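Local coordinates for hypothetical sugar ABC-transporter sugar binding protein (Arthrobacter globiformis, PDB 7BVT) that probably serves as the extracellular substrate-binding component of a sugar ABC transporter, capturing cyclic alpha-maltosyl-(1→6)-maltose for uptake, at residues A[281-295]-A[362-374]. Residues are numbered along the deposited sequence; the frame is centred on the assembly and turned at random.
Sequences QVPYPSDGEPATNLG and VEQMADAHARPNT. With GLC (alpha-D-glucopyranose), chain B.
Arg371 reaches across to the carbonyl of Leu294, where a short parallel strand pairing, 292-301 with 368-369, runs into the sugar pocket of this solute-binding protein fold. Arg371 NH1 donates to Leu294 O at 3.1 Å and to glucose O3, while Arg371 NH2 meets glucose O4 at 2.8 Å in a nearly straight bond (165°), so the guanidinium grips the adjacent oxygens O3 and O4 of one sugar ring. Glu195 forms a salt bridge with NH2, and Asp90 and Asn140 also bind this glucose. A bend at chi3 (-71°) lets the arginine chain curl round a water that accepts from its own N and NE and donates to Asn293 OD1 and Leu294 O. A methionine in place of Arg371 would probably leave glucose O3 and O4 without these donors and Glu195 without its positive mate.

Behind the pocket, the backbone of His369 brackets Asn293 in the parallel pattern, N to Thr292 O (2.8 Å) and O to Leu294 N (3.0 Å). On one face of this pairing, Leu294 CG presses tightly on Ala368 CB at 3.5 Å, and its CD2 touches Met365 SD. The His369 imidazole, stacked with Trp206, has Ala291 CB nearby.

Farther out, the extended side chain of Gln364 crosses Thr292 CG2 and ends in an amide held from two sides: NE2 donates to Leu142 O, which Thr292 OG1 shares, and OE1 accepts from Val282 N at 2.9 Å. Beyond it, one water donates to both Gln281 OE1 and Asp367 OD2, the latter at 2.6 Å.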
loop_
_atom_site.group_PDB
_atom_site.type_symbol
_atom_site.label_atom_id
_atom_site.label_comp_id
_atom_site.label_asym_id
_atom_site.label_seq_id
_atom_site.Cartn_x
_atom_site.Cartn_y
_atom_site.Cartn_z
ATOM N N GLN A 281 -0.227 7.350 13.650
ATOM C CA GLN A 281 1.047 7.044 12.978
ATOM C C GLN A 281 1.538 5.680 13.482
ATOM O O GLN A 281 1.407 5.374 14.691
ATOM C CB GLN A 281 2.028 8.183 13.274
ATOM C CG GLN A 281 3.439 7.934 12.770
ATOM C CD GLN A 281 4.361 9.086 13.046
ATOM O OE1 GLN A 281 4.766 9.805 12.126
ATOM N NE2 GLN A 281 4.657 9.309 14.317
ATOM N N VAL A 282 2.167 4.878 12.617
ATOM C CA VAL A 282 2.728 3.579 13.070
ATOM C C VAL A 282 3.816 3.849 14.094
ATOM O O VAL A 282 4.733 4.631 13.820
ATOM C CB VAL A 282 3.294 2.722 11.935
ATOM C CG1 VAL A 282 3.725 1.382 12.529
ATOM C CG2 VAL A 282 2.236 2.479 10.874
ATOM N N PRO A 283 3.747 3.241 15.306
ATOM C CA PRO A 283 4.836 3.466 16.266
ATOM C C PRO A 283 6.191 3.099 15.676
ATOM O O PRO A 283 6.294 2.084 14.980
ATOM C CB PRO A 283 4.508 2.581 17.446
ATOM C CG PRO A 283 2.983 2.497 17.389
ATOM C CD PRO A 283 2.659 2.471 15.910
ATOM N N TYR A 284 7.209 3.898 15.985
ATOM C CA TYR A 284 8.571 3.715 15.426
ATOM C C TYR A 284 9.622 3.777 16.515
ATOM O O TYR A 284 9.361 4.269 17.620
ATOM C CB TYR A 284 8.844 4.705 14.307
ATOM C CG TYR A 284 8.936 6.167 14.670
ATOM C CD1 TYR A 284 7.800 6.957 14.781
ATOM C CD2 TYR A 284 10.165 6.773 14.787
ATOM C CE1 TYR A 284 7.902 8.326 15.028
ATOM C CE2 TYR A 284 10.284 8.129 15.062
ATOM C CZ TYR A 284 9.148 8.912 15.162
ATOM O OH TYR A 284 9.277 10.264 15.375
ATOM N N PRO A 285 10.833 3.258 16.266
ATOM C CA PRO A 285 11.767 3.090 17.368
ATOM C C PRO A 285 12.334 4.456 17.712
ATOM O O PRO A 285 12.438 5.344 16.860
ATOM C CB PRO A 285 12.844 2.119 16.864
ATOM C CG PRO A 285 12.515 1.795 15.437
ATOM C CD PRO A 285 11.321 2.642 15.041
ATOM N N SER A 286 12.648 4.639 18.982
ATOM C CA SER A 286 13.341 5.865 19.407
ATOM C C SER A 286 14.659 5.983 18.609
ATOM O O SER A 286 15.025 7.059 18.316
ATOM C CB SER A 286 13.515 5.819 20.892
ATOM O OG SER A 286 14.544 4.912 21.170
ATOM N N ASP A 287 15.307 4.886 18.192
ATOM C CA ASP A 287 16.581 4.924 17.421
ATOM C C ASP A 287 16.325 4.996 15.906
ATOM O O ASP A 287 17.278 4.720 15.132
ATOM C CB ASP A 287 17.503 3.761 17.799
ATOM C CG ASP A 287 17.066 2.342 17.471
ATOM O OD1 ASP A 287 16.097 2.128 16.667
ATOM O OD2 ASP A 287 17.752 1.432 17.998
ATOM N N GLY A 288 15.100 5.310 15.470
ATOM C CA GLY A 288 14.742 5.150 14.058
ATOM C C GLY A 288 13.956 6.324 13.534
ATOM O O GLY A 288 14.168 7.474 13.951
ATOM N N GLU A 289 13.067 6.054 12.579
ATOM C CA GLU A 289 12.377 7.110 11.821
ATOM C C GLU A 289 10.971 6.617 11.491
ATOM O O GLU A 289 10.697 5.406 11.429
ATOM C CB GLU A 289 13.106 7.451 10.507
ATOM C CG GLU A 289 13.085 6.286 9.522
ATOM C CD GLU A 289 14.103 6.355 8.388
ATOM O OE1 GLU A 289 13.705 6.729 7.289
ATOM O OE2 GLU A 289 15.288 6.012 8.620
ATOM N N PRO A 290 10.050 7.544 11.240
ATOM C CA PRO A 290 8.713 7.181 10.800
ATOM C C PRO A 290 8.799 6.555 9.400
ATOM O O PRO A 290 9.566 6.998 8.572
ATOM C CB PRO A 290 7.952 8.518 10.763
ATOM C CG PRO A 290 8.801 9.455 11.576
ATOM C CD PRO A 290 10.237 8.993 11.396
ATOM N N ALA A 291 7.980 5.539 9.179
ATOM C CA ALA A 291 7.831 4.943 7.839
ATOM C C ALA A 291 6.511 4.215 7.771
ATOM O O ALA A 291 6.086 3.677 8.776
ATOM C CB ALA A 291 8.959 3.978 7.525
ATOM N N THR A 292 6.009 4.097 6.552
ATOM C CA THR A 292 4.929 3.161 6.245
ATOM C C THR A 292 5.070 2.660 4.806
ATOM O O THR A 292 6.053 3.015 4.148
ATOM C CB THR A 292 3.572 3.775 6.593
ATOM O OG1 THR A 292 2.643 2.701 6.480
ATOM C CG2 THR A 292 3.205 4.912 5.683
ATOM N N ASN A 293 4.129 1.802 4.400
ATOM C CA ASN A 293 4.159 1.087 3.107
ATOM C C ASN A 293 2.953 1.548 2.272
ATOM O O ASN A 293 1.878 1.698 2.850
ATOM C CB ASN A 293 4.086 -0.414 3.356
ATOM C CG ASN A 293 4.883 -1.213 2.360
ATOM O OD1 ASN A 293 5.203 -0.739 1.271
ATOM N ND2 ASN A 293 5.180 -2.414 2.771
ATOM N N LEU A 294 3.153 1.826 0.993
ATOM C CA LEU A 294 2.118 2.333 0.063
ATOM C C LEU A 294 1.419 1.212 -0.690
ATOM O O LEU A 294 2.068 0.334 -1.237
ATOM C CB LEU A 294 2.731 3.297 -0.931
ATOM C CG LEU A 294 3.169 4.633 -0.346
ATOM C CD1 LEU A 294 4.192 5.321 -1.225
ATOM C CD2 LEU A 294 1.950 5.520 -0.108
ATOM N N GLY A 295 0.097 1.298 -0.736
ATOM C CA GLY A 295 -0.732 0.496 -1.646
ATOM C C GLY A 295 -1.492 1.379 -2.590
ATOM O O GLY A 295 -1.292 2.600 -2.576
ATOM N N VAL A 362 -3.139 10.266 6.208
ATOM C CA VAL A 362 -2.816 11.346 5.245
ATOM C C VAL A 362 -1.420 11.878 5.547
ATOM O O VAL A 362 -0.630 12.061 4.623
ATOM C CB VAL A 362 -3.901 12.435 5.280
ATOM C CG1 VAL A 362 -3.467 13.598 4.398
ATOM C CG2 VAL A 362 -5.266 11.873 4.880
ATOM N N GLU A 363 -1.129 12.133 6.822
ATOM C CA GLU A 363 0.142 12.751 7.249
ATOM C C GLU A 363 1.280 11.768 6.944
ATOM O O GLU A 363 2.352 12.210 6.565
ATOM C CB GLU A 363 0.011 13.127 8.730
ATOM C CG GLU A 363 -0.946 14.300 8.903
ATOM C CD GLU A 363 -1.058 14.802 10.335
ATOM O OE1 GLU A 363 -1.326 15.976 10.507
ATOM O OE2 GLU A 363 -0.892 13.996 11.254
ATOM N N GLN A 364 0.990 10.469 6.939
ATOM C CA GLN A 364 2.060 9.467 6.706
ATOM C C GLN A 364 2.467 9.475 5.235
ATOM O O GLN A 364 3.462 8.814 4.926
ATOM C CB GLN A 364 1.608 8.048 7.053
ATOM C CG GLN A 364 1.590 7.824 8.564
ATOM C CD GLN A 364 1.359 6.371 8.933
ATOM O OE1 GLN A 364 2.014 5.867 9.864
ATOM N NE2 GLN A 364 0.444 5.669 8.241
ATOM N N MET A 365 1.706 10.112 4.315
ATOM C CA MET A 365 2.086 10.047 2.878
ATOM C C MET A 365 3.506 10.604 2.720
ATOM O O MET A 365 4.232 10.074 1.901
ATOM C CB MET A 365 1.085 10.794 1.999
ATOM C CG MET A 365 -0.233 10.059 1.871
ATOM S SD MET A 365 -0.132 8.478 1.075
ATOM C CE MET A 365 0.372 8.976 -0.578
ATOM N N ALA A 366 3.930 11.527 3.579
ATOM C CA ALA A 366 5.258 12.150 3.536
ATOM C C ALA A 366 6.362 11.150 3.869
ATOM O O ALA A 366 7.487 11.335 3.374
ATOM C CB ALA A 366 5.259 13.316 4.507
ATOM N N ASP A 367 6.076 10.138 4.677
ATOM C CA ASP A 367 7.093 9.170 5.154
ATOM C C ASP A 367 6.919 7.788 4.509
ATOM O O ASP A 367 7.534 6.847 4.986
ATOM C CB ASP A 367 7.011 9.103 6.672
ATOM C CG ASP A 367 7.279 10.445 7.348
ATOM O OD1 ASP A 367 8.275 11.099 6.975
ATOM O OD2 ASP A 367 6.536 10.791 8.251
ATOM N N ALA A 368 6.047 7.661 3.531
ATOM C CA ALA A 368 5.644 6.338 3.040
ATOM C C ALA A 368 6.648 5.898 1.977
ATOM O O ALA A 368 7.157 6.744 1.127
ATOM C CB ALA A 368 4.258 6.361 2.465
ATOM N N HIS A 369 6.951 4.605 2.012
ATOM C CA HIS A 369 7.836 3.958 1.037
ATOM C C HIS A 369 7.012 3.121 0.090
ATOM O O HIS A 369 5.969 2.654 0.504
ATOM C CB HIS A 369 8.842 3.060 1.743
ATOM C CG HIS A 369 9.809 3.737 2.644
ATOM N ND1 HIS A 369 11.158 3.499 2.544
ATOM C CD2 HIS A 369 9.649 4.556 3.714
ATOM C CE1 HIS A 369 11.792 4.203 3.438
ATOM N NE2 HIS A 369 10.909 4.822 4.202
ATOM N N ALA A 370 7.535 2.877 -1.115
ATOM C CA ALA A 370 7.007 1.850 -2.028
ATOM C C ALA A 370 7.929 0.632 -2.037
ATOM O O ALA A 370 9.143 0.812 -1.955
ATOM C CB ALA A 370 6.882 2.398 -3.443
ATOM N N ARG A 371 7.316 -0.536 -2.190
ATOM C CA ARG A 371 7.979 -1.831 -2.452
ATOM C C ARG A 371 8.840 -1.702 -3.694
ATOM O O ARG A 371 8.692 -0.793 -4.526
ATOM C CB ARG A 371 6.917 -2.903 -2.519
ATOM C CG ARG A 371 6.434 -3.296 -1.110
ATOM C CD ARG A 371 5.136 -4.060 -1.086
ATOM N NE ARG A 371 4.042 -3.159 -1.443
ATOM C CZ ARG A 371 2.803 -3.537 -1.668
ATOM N NH1 ARG A 371 1.877 -2.633 -1.993
ATOM N NH2 ARG A 371 2.466 -4.793 -1.466
ATOM N N PRO A 372 9.847 -2.578 -3.833
ATOM C CA PRO A 372 10.705 -2.515 -5.006
ATOM C C PRO A 372 9.972 -2.924 -6.286
ATOM O O PRO A 372 9.101 -3.794 -6.290
ATOM C CB PRO A 372 11.808 -3.507 -4.713
ATOM C CG PRO A 372 11.130 -4.492 -3.790
ATOM C CD PRO A 372 10.199 -3.668 -2.911
ATOM N N ASN A 373 10.346 -2.240 -7.369
ATOM C CA ASN A 373 9.634 -2.319 -8.669
ATOM C C ASN A 373 10.220 -3.434 -9.550
ATOM O O ASN A 373 10.250 -3.290 -10.765
ATOM C CB ASN A 373 9.554 -0.963 -9.361
ATOM C CG ASN A 373 10.884 -0.452 -9.825
ATOM O OD1 ASN A 373 11.924 -1.091 -9.576
ATOM N ND2 ASN A 373 10.845 0.698 -10.485
ATOM N N THR A 374 10.612 -4.539 -8.950
ATOM C CA THR A 374 11.081 -5.729 -9.717
ATOM C C THR A 374 9.883 -6.582 -10.089
ATOM O O THR A 374 8.998 -6.796 -9.287
ATOM C CB THR A 374 12.158 -6.488 -8.941
ATOM O OG1 THR A 374 12.409 -7.693 -9.676
ATOM C CG2 THR A 374 11.807 -6.801 -7.501
HETATM C C1 GLC B . -3.696 -3.356 -0.274
HETATM C C2 GLC B . -2.808 -2.543 -1.165
HETATM C C3 GLC B . -1.903 -3.442 -1.969
HETATM C C4 GLC B . -1.146 -4.355 -0.991
HETATM C C5 GLC B . -2.144 -5.196 -0.207
HETATM C C6 GLC B . -1.416 -6.096 0.807
HETATM O O2 GLC B . -3.633 -1.663 -1.908
HETATM O O3 GLC B . -1.026 -2.630 -2.769
HETATM O O4 GLC B . -0.289 -5.254 -1.669
HETATM O O5 GLC B . -2.962 -4.322 0.531
HETATM O O6 GLC B . -2.291 -7.170 1.143
HETATM O O HOH W 1 4.613 9.432 9.362
HETATM O O HOH W 2 11.146 6.547 6.303
HETATM O O HOH W 3 10.735 9.470 8.139
HETATM O O HOH W 4 4.517 -0.377 -1.327
#